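Local coordinates for peroxisomal fatty acid beta-oxidation multifunctional protein MFP2 (Arabidopsis thaliana, PDB 2WTB) that carries out successive steps of peroxisomal fatty acid beta-oxidation during seed germination, hydrating long-chain enoyl-CoAs and oxidising 3-hydroxyacyl-CoAs, at residues V315-G320 with S325-A330; S334-I339 with L477-K482; A357-R362 with K375-L380; R444-H449 with A470-D475. One frame throughout, in Å; residues are numbered along the deposited sequence.

Contact 1. Residues V315-G320 with S325-A330; sequences VAIIGG and SGIATA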
loop_
_atom_site.group_PDB
_atom_site.type_symbol
_atom_site.label_atom_id
_atom_site.label_comp_id
_atom_site.label_asym_id
_atom_site.label_seq_id
_atom_site.Cartn_x
_atom_site.Cartn_y
_atom_site.Cartn_z
ATOM N N VAL A 315 24.343 -10.777 1.758
ATOM C CA VAL A 315 23.841 -10.766 0.389
ATOM C C VAL A 315 24.847 -10.143 -0.572
ATOM O O VAL A 315 25.503 -9.154 -0.244
ATOM C CB VAL A 315 22.518 -9.986 0.284
ATOM C CG1 VAL A 315 21.907 -10.167 -1.095
ATOM C CG2 VAL A 315 21.548 -10.432 1.366
ATOM N N ALA A 316 24.963 -10.724 -1.762
ATOM C CA ALA A 316 25.847 -10.189 -2.790
ATOM C C ALA A 316 25.039 -9.605 -3.943
ATOM O O ALA A 316 24.037 -10.182 -4.364
ATOM C CB ALA A 316 26.792 -11.269 -3.293
ATOM N N ILE A 317 25.479 -8.456 -4.448
ATOM C CA ILE A 317 24.803 -7.800 -5.561
ATOM C C ILE A 317 25.760 -7.585 -6.728
ATOM O O ILE A 317 26.588 -6.673 -6.702
ATOM C CB ILE A 317 24.213 -6.436 -5.140
ATOM C CG1 ILE A 317 23.246 -6.608 -3.968
ATOM C CG2 ILE A 317 23.518 -5.764 -6.317
ATOM C CD1 ILE A 317 22.068 -7.501 -4.276
ATOM N N ILE A 318 25.647 -8.428 -7.749
ATOM C CA ILE A 318 26.482 -8.300 -8.938
ATOM C C ILE A 318 25.851 -7.325 -9.922
ATOM O O ILE A 318 24.969 -7.694 -10.700
ATOM C CB ILE A 318 26.708 -9.656 -9.636
ATOM C CG1 ILE A 318 27.604 -10.558 -8.785
ATOM C CG2 ILE A 318 27.341 -9.452 -11.004
ATOM C CD1 ILE A 318 26.957 -11.053 -7.515
ATOM N N GLY A 319 26.301 -6.076 -9.881
ATOM C CA GLY A 319 25.748 -5.050 -10.741
ATOM C C GLY A 319 26.508 -3.745 -10.650
ATOM O O GLY A 319 27.328 -3.440 -11.511
ATOM N N GLY A 320 26.233 -2.973 -9.604
ATOM C CA GLY A 320 26.880 -1.687 -9.418
ATOM C C GLY A 320 26.238 -0.600 -10.255
ATOM O O GLY A 320 26.408 0.589 -9.987
ATOM N N SER A 325 22.731 -0.766 -7.761
ATOM C CA SER A 325 22.954 0.159 -6.652
ATOM C C SER A 325 21.663 0.418 -5.881
ATOM O O SER A 325 21.692 0.714 -4.685
ATOM C CB SER A 325 23.545 1.480 -7.152
ATOM O OG SER A 325 22.626 2.178 -7.975
ATOM N N GLY A 326 20.535 0.309 -6.574
ATOM C CA GLY A 326 19.237 0.478 -5.948
ATOM C C GLY A 326 18.938 -0.638 -4.966
ATOM O O GLY A 326 18.545 -0.384 -3.827
ATOM N N ILE A 327 19.123 -1.877 -5.413
ATOM C CA ILE A 327 18.911 -3.042 -4.562
ATOM C C ILE A 327 19.736 -2.928 -3.287
ATOM O O ILE A 327 19.202 -2.991 -2.179
ATOM C CB ILE A 327 19.304 -4.348 -5.281
ATOM C CG1 ILE A 327 18.796 -4.347 -6.724
ATOM C CG2 ILE A 327 18.779 -5.555 -4.518
ATOM C CD1 ILE A 327 17.297 -4.306 -6.841
ATOM N N ALA A 328 21.043 -2.761 -3.457
ATOM C CA ALA A 328 21.960 -2.646 -2.331
ATOM C C ALA A 328 21.447 -1.647 -1.302
ATOM O O ALA A 328 21.510 -1.896 -0.099
ATOM C CB ALA A 328 23.343 -2.249 -2.818
ATOM N N THR A 329 20.936 -0.517 -1.782
ATOM C CA THR A 329 20.388 0.512 -0.905
ATOM C C THR A 329 19.264 -0.046 -0.040
ATOM O O THR A 329 19.275 0.106 1.181
ATOM C CB THR A 329 19.857 1.716 -1.708
ATOM O OG1 THR A 329 20.951 2.401 -2.330
ATOM C CG2 THR A 329 19.115 2.680 -0.793
ATOM N N ALA A 330 18.298 -0.695 -0.682
ATOM C CA ALA A 330 17.162 -1.281 0.022
ATOM C C ALA A 330 17.606 -2.302 1.067
ATOM O O ALA A 330 17.028 -2.386 2.152
ATOM C CB ALA A 330 16.203 -1.921 -0.969
#

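Contact 2. Residues S334-I339 with L477-K482; sequences SNYPVI and LDVGKK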
loop_
_atom_site.group_PDB
_atom_site.type_symbol
_atom_site.label_atom_id
_atom_site.label_comp_id
_atom_site.label_asym_id
_atom_site.label_seq_id
_atom_site.Cartn_x
_atom_site.Cartn_y
_atom_site.Cartn_z
ATOM N N SER A 334 17.990 -2.123 5.617
ATOM C CA SER A 334 17.352 -3.087 6.507
ATOM C C SER A 334 18.398 -3.972 7.183
ATOM O O SER A 334 18.194 -5.174 7.349
ATOM C CB SER A 334 16.352 -3.951 5.737
ATOM O OG SER A 334 15.344 -3.157 5.137
ATOM N N ASN A 335 19.508 -3.358 7.582
ATOM C CA ASN A 335 20.639 -4.071 8.178
ATOM C C ASN A 335 20.983 -5.407 7.515
ATOM O O ASN A 335 21.045 -6.443 8.175
ATOM C CB ASN A 335 20.478 -4.233 9.699
ATOM C CG ASN A 335 19.088 -4.689 10.101
ATOM O OD1 ASN A 335 18.117 -3.942 9.980
ATOM N ND2 ASN A 335 18.990 -5.915 10.603
ATOM N N TYR A 336 21.205 -5.368 6.205
ATOM C CA TYR A 336 21.714 -6.519 5.467
ATOM C C TYR A 336 23.132 -6.231 4.990
ATOM O O TYR A 336 23.350 -5.306 4.209
ATOM C CB TYR A 336 20.836 -6.823 4.250
ATOM C CG TYR A 336 19.611 -7.662 4.535
ATOM C CD1 TYR A 336 18.337 -7.124 4.423
ATOM C CD2 TYR A 336 19.730 -8.997 4.900
ATOM C CE1 TYR A 336 17.215 -7.889 4.673
ATOM C CE2 TYR A 336 18.610 -9.770 5.154
ATOM C CZ TYR A 336 17.356 -9.211 5.038
ATOM O OH TYR A 336 16.240 -9.974 5.289
ATOM N N PRO A 337 24.107 -7.017 5.462
ATOM C CA PRO A 337 25.474 -6.861 4.958
ATOM C C PRO A 337 25.515 -7.135 3.459
ATOM O O PRO A 337 25.287 -8.269 3.038
ATOM C CB PRO A 337 26.251 -7.940 5.718
ATOM C CG PRO A 337 25.440 -8.203 6.944
ATOM C CD PRO A 337 24.015 -8.040 6.517
ATOM N N VAL A 338 25.792 -6.109 2.664
ATOM C CA VAL A 338 25.761 -6.247 1.213
ATOM C C VAL A 338 27.133 -6.033 0.584
ATOM O O VAL A 338 27.890 -5.154 0.996
ATOM C CB VAL A 338 24.748 -5.273 0.578
ATOM C CG1 VAL A 338 24.945 -5.195 -0.929
ATOM C CG2 VAL A 338 23.330 -5.700 0.914
ATOM N N ILE A 339 27.444 -6.845 -0.419
ATOM C CA ILE A 339 28.718 -6.747 -1.113
ATOM C C ILE A 339 28.522 -6.644 -2.623
ATOM O O ILE A 339 27.934 -7.529 -3.244
ATOM C CB ILE A 339 29.625 -7.946 -0.785
ATOM C CG1 ILE A 339 30.746 -8.066 -1.816
ATOM C CG2 ILE A 339 28.815 -9.230 -0.739
ATOM C CD1 ILE A 339 31.558 -9.330 -1.677
ATOM N N LEU A 477 10.395 -14.603 -0.182
ATOM C CA LEU A 477 9.119 -14.063 0.261
ATOM C C LEU A 477 9.282 -13.343 1.595
ATOM O O LEU A 477 8.627 -12.333 1.855
ATOM C CB LEU A 477 8.098 -15.195 0.393
ATOM C CG LEU A 477 6.613 -14.887 0.205
ATOM C CD1 LEU A 477 6.395 -13.938 -0.961
ATOM C CD2 LEU A 477 5.845 -16.183 -0.004
ATOM N N ASP A 478 10.171 -13.865 2.435
ATOM C CA ASP A 478 10.397 -13.307 3.763
ATOM C C ASP A 478 11.339 -12.111 3.717
ATOM O O ASP A 478 11.171 -11.149 4.470
ATOM C CB ASP A 478 10.962 -14.371 4.700
ATOM C CG ASP A 478 10.756 -14.025 6.157
ATOM O OD1 ASP A 478 9.590 -13.828 6.556
ATOM O OD2 ASP A 478 11.758 -13.957 6.902
ATOM N N VAL A 479 12.339 -12.179 2.844
ATOM C CA VAL A 479 13.268 -11.072 2.666
ATOM C C VAL A 479 12.529 -9.839 2.159
ATOM O O VAL A 479 12.782 -8.720 2.605
ATOM C CB VAL A 479 14.398 -11.430 1.684
ATOM C CG1 VAL A 479 15.057 -10.170 1.148
ATOM C CG2 VAL A 479 15.418 -12.323 2.362
ATOM N N GLY A 480 11.609 -10.054 1.225
ATOM C CA GLY A 480 10.804 -8.973 0.691
ATOM C C GLY A 480 10.089 -8.217 1.792
ATOM O O GLY A 480 10.074 -6.986 1.806
ATOM N N LYS A 481 9.498 -8.960 2.723
ATOM C CA LYS A 481 8.794 -8.360 3.847
ATOM C C LYS A 481 9.764 -7.600 4.750
ATOM O O LYS A 481 9.438 -6.529 5.264
ATOM C CB LYS A 481 8.049 -9.432 4.644
ATOM C CG LYS A 481 7.228 -8.889 5.799
ATOM C CD LYS A 481 6.389 -9.980 6.443
ATOM C CE LYS A 481 5.518 -9.417 7.556
ATOM N NZ LYS A 481 4.635 -10.454 8.158
ATOM N N LYS A 482 10.956 -8.159 4.930
ATOM C CA LYS A 482 11.974 -7.546 5.776
ATOM C C LYS A 482 12.404 -6.175 5.257
ATOM O O LYS A 482 12.801 -5.308 6.034
ATOM C CB LYS A 482 13.196 -8.461 5.888
ATOM C CG LYS A 482 12.904 -9.837 6.461
ATOM C CD LYS A 482 12.405 -9.750 7.893
ATOM C CE LYS A 482 12.268 -11.132 8.506
ATOM N NZ LYS A 482 11.821 -11.067 9.925
#

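Contact 3. Residues A357-R362 with K375-L380; sequences ANLQSR and KTMSLL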
loop_
_atom_site.group_PDB
_atom_site.type_symbol
_atom_site.label_atom_id
_atom_site.label_comp_id
_atom_site.label_asym_id
_atom_site.label_seq_id
_atom_site.Cartn_x
_atom_site.Cartn_y
_atom_site.Cartn_z
ATOM N N ALA A 357 24.894 8.368 -2.565
ATOM C CA ALA A 357 24.065 9.465 -3.052
ATOM C C ALA A 357 22.598 9.243 -2.698
ATOM O O ALA A 357 21.878 10.186 -2.371
ATOM C CB ALA A 357 24.231 9.628 -4.558
ATOM N N ASN A 358 22.162 7.989 -2.763
ATOM C CA ASN A 358 20.786 7.642 -2.432
ATOM C C ASN A 358 20.490 7.826 -0.948
ATOM O O ASN A 358 19.364 8.141 -0.565
ATOM C CB ASN A 358 20.479 6.205 -2.853
ATOM C CG ASN A 358 20.465 6.028 -4.358
ATOM O OD1 ASN A 358 20.261 6.985 -5.108
ATOM N ND2 ASN A 358 20.678 4.796 -4.811
ATOM N N LEU A 359 21.509 7.627 -0.119
ATOM C CA LEU A 359 21.360 7.772 1.324
ATOM C C LEU A 359 21.483 9.232 1.755
ATOM O O LEU A 359 20.755 9.690 2.635
ATOM C CB LEU A 359 22.382 6.907 2.068
ATOM C CG LEU A 359 22.064 5.413 2.193
ATOM C CD1 LEU A 359 22.119 4.725 0.841
ATOM C CD2 LEU A 359 23.012 4.736 3.171
ATOM N N GLN A 360 22.404 9.956 1.129
ATOM C CA GLN A 360 22.601 11.368 1.433
ATOM C C GLN A 360 21.371 12.183 1.051
ATOM O O GLN A 360 21.091 13.221 1.650
ATOM C CB GLN A 360 23.836 11.907 0.709
ATOM C CG GLN A 360 25.149 11.348 1.229
ATOM C CD GLN A 360 26.329 11.715 0.350
ATOM O OE1 GLN A 360 26.157 12.221 -0.759
ATOM N NE2 GLN A 360 27.537 11.457 0.840
ATOM N N SER A 361 20.638 11.702 0.051
ATOM C CA SER A 361 19.434 12.379 -0.416
ATOM C C SER A 361 18.373 12.459 0.680
ATOM O O SER A 361 17.806 13.524 0.930
ATOM C CB SER A 361 18.869 11.672 -1.649
ATOM O OG SER A 361 17.727 12.346 -2.148
ATOM N N ARG A 362 18.108 11.330 1.332
ATOM C CA ARG A 362 17.106 11.280 2.393
ATOM C C ARG A 362 17.662 11.734 3.743
ATOM O O ARG A 362 17.047 11.507 4.787
ATOM C CB ARG A 362 16.497 9.881 2.508
ATOM C CG ARG A 362 17.508 8.749 2.503
ATOM C CD ARG A 362 16.933 7.509 3.165
ATOM N NE ARG A 362 15.561 7.248 2.740
ATOM C CZ ARG A 362 14.725 6.435 3.379
ATOM N NH1 ARG A 362 15.120 5.805 4.477
ATOM N NH2 ARG A 362 13.493 6.256 2.923
ATOM N N LYS A 375 26.597 4.648 9.476
ATOM C CA LYS A 375 26.815 3.288 9.949
ATOM C C LYS A 375 26.314 2.279 8.920
ATOM O O LYS A 375 26.909 1.217 8.736
ATOM C CB LYS A 375 26.110 3.069 11.288
ATOM N N THR A 376 25.220 2.619 8.247
ATOM C CA THR A 376 24.654 1.743 7.228
ATOM C C THR A 376 25.567 1.656 6.009
ATOM O O THR A 376 25.376 0.806 5.140
ATOM C CB THR A 376 23.259 2.218 6.782
ATOM O OG1 THR A 376 23.369 3.495 6.145
ATOM C CG2 THR A 376 22.326 2.326 7.976
ATOM N N MET A 377 26.557 2.541 5.948
ATOM C CA MET A 377 27.521 2.533 4.853
ATOM C C MET A 377 28.653 1.548 5.121
ATOM O O MET A 377 29.454 1.251 4.235
ATOM C CB MET A 377 28.083 3.936 4.612
ATOM C CG MET A 377 27.098 4.894 3.961
ATOM S SD MET A 377 26.487 4.295 2.371
ATOM C CE MET A 377 28.019 4.102 1.466
ATOM N N SER A 378 28.716 1.046 6.349
ATOM C CA SER A 378 29.707 0.040 6.705
ATOM C C SER A 378 29.221 -1.331 6.256
ATOM O O SER A 378 30.020 -2.225 5.980
ATOM C CB SER A 378 29.958 0.037 8.213
ATOM O OG SER A 378 28.897 -0.596 8.905
ATOM N N LEU A 379 27.903 -1.487 6.188
ATOM C CA LEU A 379 27.298 -2.735 5.739
ATOM C C LEU A 379 27.647 -3.007 4.282
ATOM O O LEU A 379 27.776 -4.159 3.869
ATOM C CB LEU A 379 25.779 -2.687 5.910
ATOM C CG LEU A 379 25.269 -2.597 7.349
ATOM C CD1 LEU A 379 23.761 -2.434 7.365
ATOM C CD2 LEU A 379 25.690 -3.822 8.147
ATOM N N LEU A 380 27.799 -1.935 3.511
ATOM C CA LEU A 380 28.142 -2.046 2.101
ATOM C C LEU A 380 29.646 -2.192 1.910
ATOM O O LEU A 380 30.414 -1.292 2.247
ATOM C CB LEU A 380 27.639 -0.826 1.330
ATOM C CG LEU A 380 28.024 -0.770 -0.149
ATOM C CD1 LEU A 380 27.546 -2.020 -0.872
ATOM C CD2 LEU A 380 27.462 0.483 -0.803
#

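Contact 4. Residues R444-H449 with A470-D475; sequences RIVGAH and AQVIVD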
loop_
_atom_site.group_PDB
_atom_site.type_symbol
_atom_site.label_atom_id
_atom_site.label_comp_id
_atom_site.label_asym_id
_atom_site.label_seq_id
_atom_site.Cartn_x
_atom_site.Cartn_y
_atom_site.Cartn_z
ATOM N N ARG A 444 17.907 -23.548 -7.142
ATOM C CA ARG A 444 18.371 -22.389 -6.386
ATOM C C ARG A 444 18.181 -21.083 -7.150
ATOM O O ARG A 444 18.366 -20.000 -6.594
ATOM C CB ARG A 444 19.850 -22.544 -6.027
ATOM C CG ARG A 444 20.136 -23.503 -4.890
ATOM C CD ARG A 444 21.566 -23.342 -4.404
ATOM N NE ARG A 444 22.535 -23.949 -5.311
ATOM C CZ ARG A 444 23.809 -23.580 -5.399
ATOM N NH1 ARG A 444 24.267 -22.588 -4.648
ATOM N NH2 ARG A 444 24.623 -24.193 -6.248
ATOM N N ILE A 445 17.827 -21.188 -8.427
ATOM C CA ILE A 445 17.692 -20.007 -9.276
ATOM C C ILE A 445 16.269 -19.456 -9.262
ATOM O O ILE A 445 15.315 -20.155 -9.605
ATOM C CB ILE A 445 18.133 -20.297 -10.723
ATOM C CG1 ILE A 445 19.651 -20.474 -10.780
ATOM C CG2 ILE A 445 17.699 -19.174 -11.648
ATOM C CD1 ILE A 445 20.152 -21.039 -12.086
ATOM N N VAL A 446 16.143 -18.196 -8.856
ATOM C CA VAL A 446 14.843 -17.545 -8.735
ATOM C C VAL A 446 14.916 -16.110 -9.252
ATOM O O VAL A 446 16.004 -15.557 -9.416
ATOM C CB VAL A 446 14.354 -17.549 -7.270
ATOM C CG1 VAL A 446 15.242 -16.662 -6.411
ATOM C CG2 VAL A 446 12.896 -17.112 -7.181
ATOM N N GLY A 447 13.758 -15.513 -9.512
ATOM C CA GLY A 447 13.700 -14.153 -10.014
ATOM C C GLY A 447 13.309 -13.140 -8.954
ATOM O O GLY A 447 12.199 -13.177 -8.423
ATOM N N ALA A 448 14.230 -12.235 -8.640
ATOM C CA ALA A 448 13.947 -11.139 -7.723
ATOM C C ALA A 448 13.816 -9.844 -8.520
ATOM O O ALA A 448 14.786 -9.107 -8.701
ATOM C CB ALA A 448 15.043 -11.023 -6.676
ATOM N N HIS A 449 12.608 -9.579 -9.005
ATOM C CA HIS A 449 12.384 -8.475 -9.927
ATOM C C HIS A 449 11.970 -7.199 -9.206
ATOM O O HIS A 449 10.916 -7.146 -8.575
ATOM C CB HIS A 449 11.334 -8.859 -10.969
ATOM C CG HIS A 449 11.236 -7.895 -12.108
ATOM N ND1 HIS A 449 10.127 -7.107 -12.323
ATOM C CD2 HIS A 449 12.113 -7.588 -13.092
ATOM C CE1 HIS A 449 10.322 -6.359 -13.394
ATOM N NE2 HIS A 449 11.521 -6.630 -13.879
ATOM N N ALA A 470 10.449 -24.604 -3.311
ATOM C CA ALA A 470 9.550 -23.889 -2.418
ATOM C C ALA A 470 10.310 -23.162 -1.316
ATOM O O ALA A 470 9.969 -22.033 -0.959
ATOM C CB ALA A 470 8.533 -24.843 -1.817
ATOM N N GLN A 471 11.340 -23.809 -0.782
ATOM C CA GLN A 471 12.098 -23.247 0.332
ATOM C C GLN A 471 12.806 -21.948 -0.046
ATOM O O GLN A 471 12.958 -21.056 0.785
ATOM C CB GLN A 471 13.107 -24.263 0.872
ATOM C CG GLN A 471 14.045 -23.705 1.932
ATOM C CD GLN A 471 13.339 -23.386 3.233
ATOM O OE1 GLN A 471 12.641 -24.229 3.802
ATOM N NE2 GLN A 471 13.524 -22.166 3.720
ATOM N N VAL A 472 13.240 -21.846 -1.298
ATOM C CA VAL A 472 13.873 -20.623 -1.778
ATOM C C VAL A 472 12.843 -19.499 -1.898
ATOM O O VAL A 472 13.121 -18.345 -1.566
ATOM C CB VAL A 472 14.587 -20.834 -3.129
ATOM C CG1 VAL A 472 15.060 -19.504 -3.702
ATOM C CG2 VAL A 472 15.761 -21.781 -2.962
ATOM N N ILE A 473 11.649 -19.847 -2.368
ATOM C CA ILE A 473 10.566 -18.879 -2.489
ATOM C C ILE A 473 10.142 -18.372 -1.115
ATOM O O ILE A 473 9.981 -17.171 -0.910
ATOM C CB ILE A 473 9.354 -19.486 -3.213
ATOM C CG1 ILE A 473 9.686 -19.730 -4.687
ATOM C CG2 ILE A 473 8.149 -18.575 -3.084
ATOM C CD1 ILE A 473 8.624 -20.500 -5.433
ATOM N N VAL A 474 9.967 -19.294 -0.175
ATOM C CA VAL A 474 9.634 -18.936 1.197
ATOM C C VAL A 474 10.703 -18.019 1.786
ATOM O O VAL A 474 10.396 -17.105 2.552
ATOM C CB VAL A 474 9.469 -20.191 2.079
ATOM C CG1 VAL A 474 9.647 -19.849 3.554
ATOM C CG2 VAL A 474 8.117 -20.846 1.824
ATOM N N ASP A 475 11.957 -18.262 1.418
ATOM C CA ASP A 475 13.060 -17.427 1.877
ATOM C C ASP A 475 12.935 -16.009 1.338
ATOM O O ASP A 475 12.910 -15.042 2.097
ATOM C CB ASP A 475 14.401 -18.027 1.451
ATOM C CG ASP A 475 14.776 -19.256 2.256
ATOM O OD1 ASP A 475 14.244 -19.422 3.374
ATOM O OD2 ASP A 475 15.602 -20.057 1.772
#

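Contact 1. Residues V315-G320 with S325-A330
Ile317, on strand 315-318, is the first residue of its segment to meet helix 322-332, and it does so with the end of its longer branch: its CD1 lies 3.8 Å from CG2 of Ile327. Ile317 carries CG1 and CD1 across to the helix (chi1 -57°), whereas Ile327 offers its short CG2 methyl and leads CD1 away, and the two side chains meet at a slant. CG1 of Ile317 also passes the helix backbone, 4.5 Å from N of Ala328. Ile396 of the adjacent strand 394-397 touches both isoleucines, and Val338 of strand 338-341 packs on Ile317 and Ala328. This strand and helix open a beta-alpha-beta unit of the NAD-binding Rossmann domain, and Gly319, with Gly321 and Gly324, fits the GxGxxG pattern of its dinucleotide-binding turn. At Gly320 the chain bends with a positive phi of 81°, and O of Gly320 comes to 4.1 Å from CB of Ser325. The hydroxyl of Ser325 is engaged within the turn, hydrogen-bonded to O of Gly321 and O of Leu322. The carbonyl O of Ser325 is gripped twice by Thr329, by OG1 at 3.0 Å and by N at 3.2 Å, from opposite faces of its plane.

Contact 2. Residues S334-I339 with L477-K482
The turn that carries helix 322-332 into strand 338-341 of the Rossmann domain meets the C-terminal turn of helix 470-482, with Ser334 and Tyr336 on one side and Val479 and Lys482 on the other. Tyr336 makes the largest single share of the contact. Its ring is directed at the helix, so that the phenol oxygen rather than a ring face does the touching: OH lies 3.5 Å from CB of Lys482 and equally near its CG. CB of Lys482 sits at the ring edge, close to the ring plane, and the two side chains cross at about a right angle. One helical turn earlier, CG2 of Val479 approaches the same OH at 3.8 Å, which leaves the end of the tyrosine against two aliphatic groups. The chain of Lys482 is bent at chi2 (-63°), and its outer part leads away from the contact while CB and CG stay against the phenol.

What delivers Tyr336 to this position is a Schellman motif closing helix 322-332. Asn335, with positive phi, is its C-prime residue; N of Tyr336 bonds back to O of Leu331, and N of Asn335 to O of Ile332. Leu331 also packs against the Tyr336 side chain. From there the chain runs on into strand 338-341, which pairs with strand 315-318. The polar part of the interface is slight: OG of Ser334 donates a weak hydrogen bond, 3.4 Å long, to O of Lys482 at the end of the helix. Ser334 also touches Ile483, just beyond that end, and Val479 packs on Ile312.

Contact 3. Residues A357-R362 with K375-L380
Thr376 and Met377 both meet Leu359 through its CD2 methyl, joining the loop that leads into edge strand 380-383 of the Rossmann sheet to the last turns of helix 345-361. The loop is itself held beside strand 338-341, where the backbone of Leu379 pairs with Val338. Thr376 comes first and uses its hydroxyl: OG1 lies 3.2 Å from CD2 of Leu359, a close approach for a carbon and an oxygen. A chi1 of 64° sets OG1, and not the CG2 methyl, against the leucine. Met377 follows with its sulfur, SD being 3.6 Å from the same CD2. Its chain is bent at chi2 and again at chi3, and its CG is 4.2 Å from CD2 of Leu359. Both side chains run obliquely to that of Leu359, which is buried here and also packs on Phe373 of helix 372-375 and on Thr329 of helix 322-332. One methyl group of the helix thus receives both an oxygen and a sulfur from consecutive residues of the loop. Ser378 turns back on the loop: its N and its OG both bond to O of Lys375, the OG at 2.7 Å and in the carbonyl plane.

Contact 4. Residues R444-H449 with A470-D475
Val446 and Val472 carry the apolar packing of this contact, methyl against methyl. CG1 of Val446 lies 3.9 Å from CG1 of Val472, and that same Val472 methyl is 4.1 Å from CB of Val446. The two side chains slide past each other in opposite directions. Val446 has its CG1 between the backbone N and the carbonyl carbon (chi1 67°), and this is the branch turned to the helix. The other methyl of Val472, CG2, rests against the backbone at 4.3 Å from CA of Arg444. Ile422 of strand 422-425 touches both valines, and Leu476, farther along helix 470-482, also packs on Val446. The helix thus covers strand 445-450 of the large sheet before the chain continues into strand 486-491.

Polar groups stand apart from this packing. The side chain of Arg444 leaves the backbone away from the helix, and its NH1 bonds to O of Cys421. On the helix, NE2 of Gln471 reaches OD1 of Asp475 at 2.9 Å, along a bent path with an N-H...O angle of 131°. The acceptor lies near the amide plane of Gln471, but the nitrogen sits 39° out of the carboxylate plane. NE2 also serves O of Val308, and OD2 of Asp475 forms a salt bridge with NE of Arg310. Strand and helix are therefore joined here by van der Waals packing, while the polar ends bond within their own helix or to residues outside the two segments.

The four contacts sample one NAD-binding domain at different depths. Contacts 1 and 4 are buried strand-to-helix packings of branched aliphatic side chains on the same sheet, their centres about 17 Å apart and without touching. Contacts 2 and 3 lie nearer the surface and bring in polar atoms: a phenol oxygen against the aliphatic part of a lysine and a weak serine bond in one, a threonine hydroxyl and a methionine sulfur in the other. Neighbouring strands 315-318 and 338-341 tie contact 1 to contact 2, and a probable backbone hydrogen bond from Val338 to Leu379 ties contact 2 to contact 3. Helix 470-482 serves contact 4 at its start and contact 2 at its end.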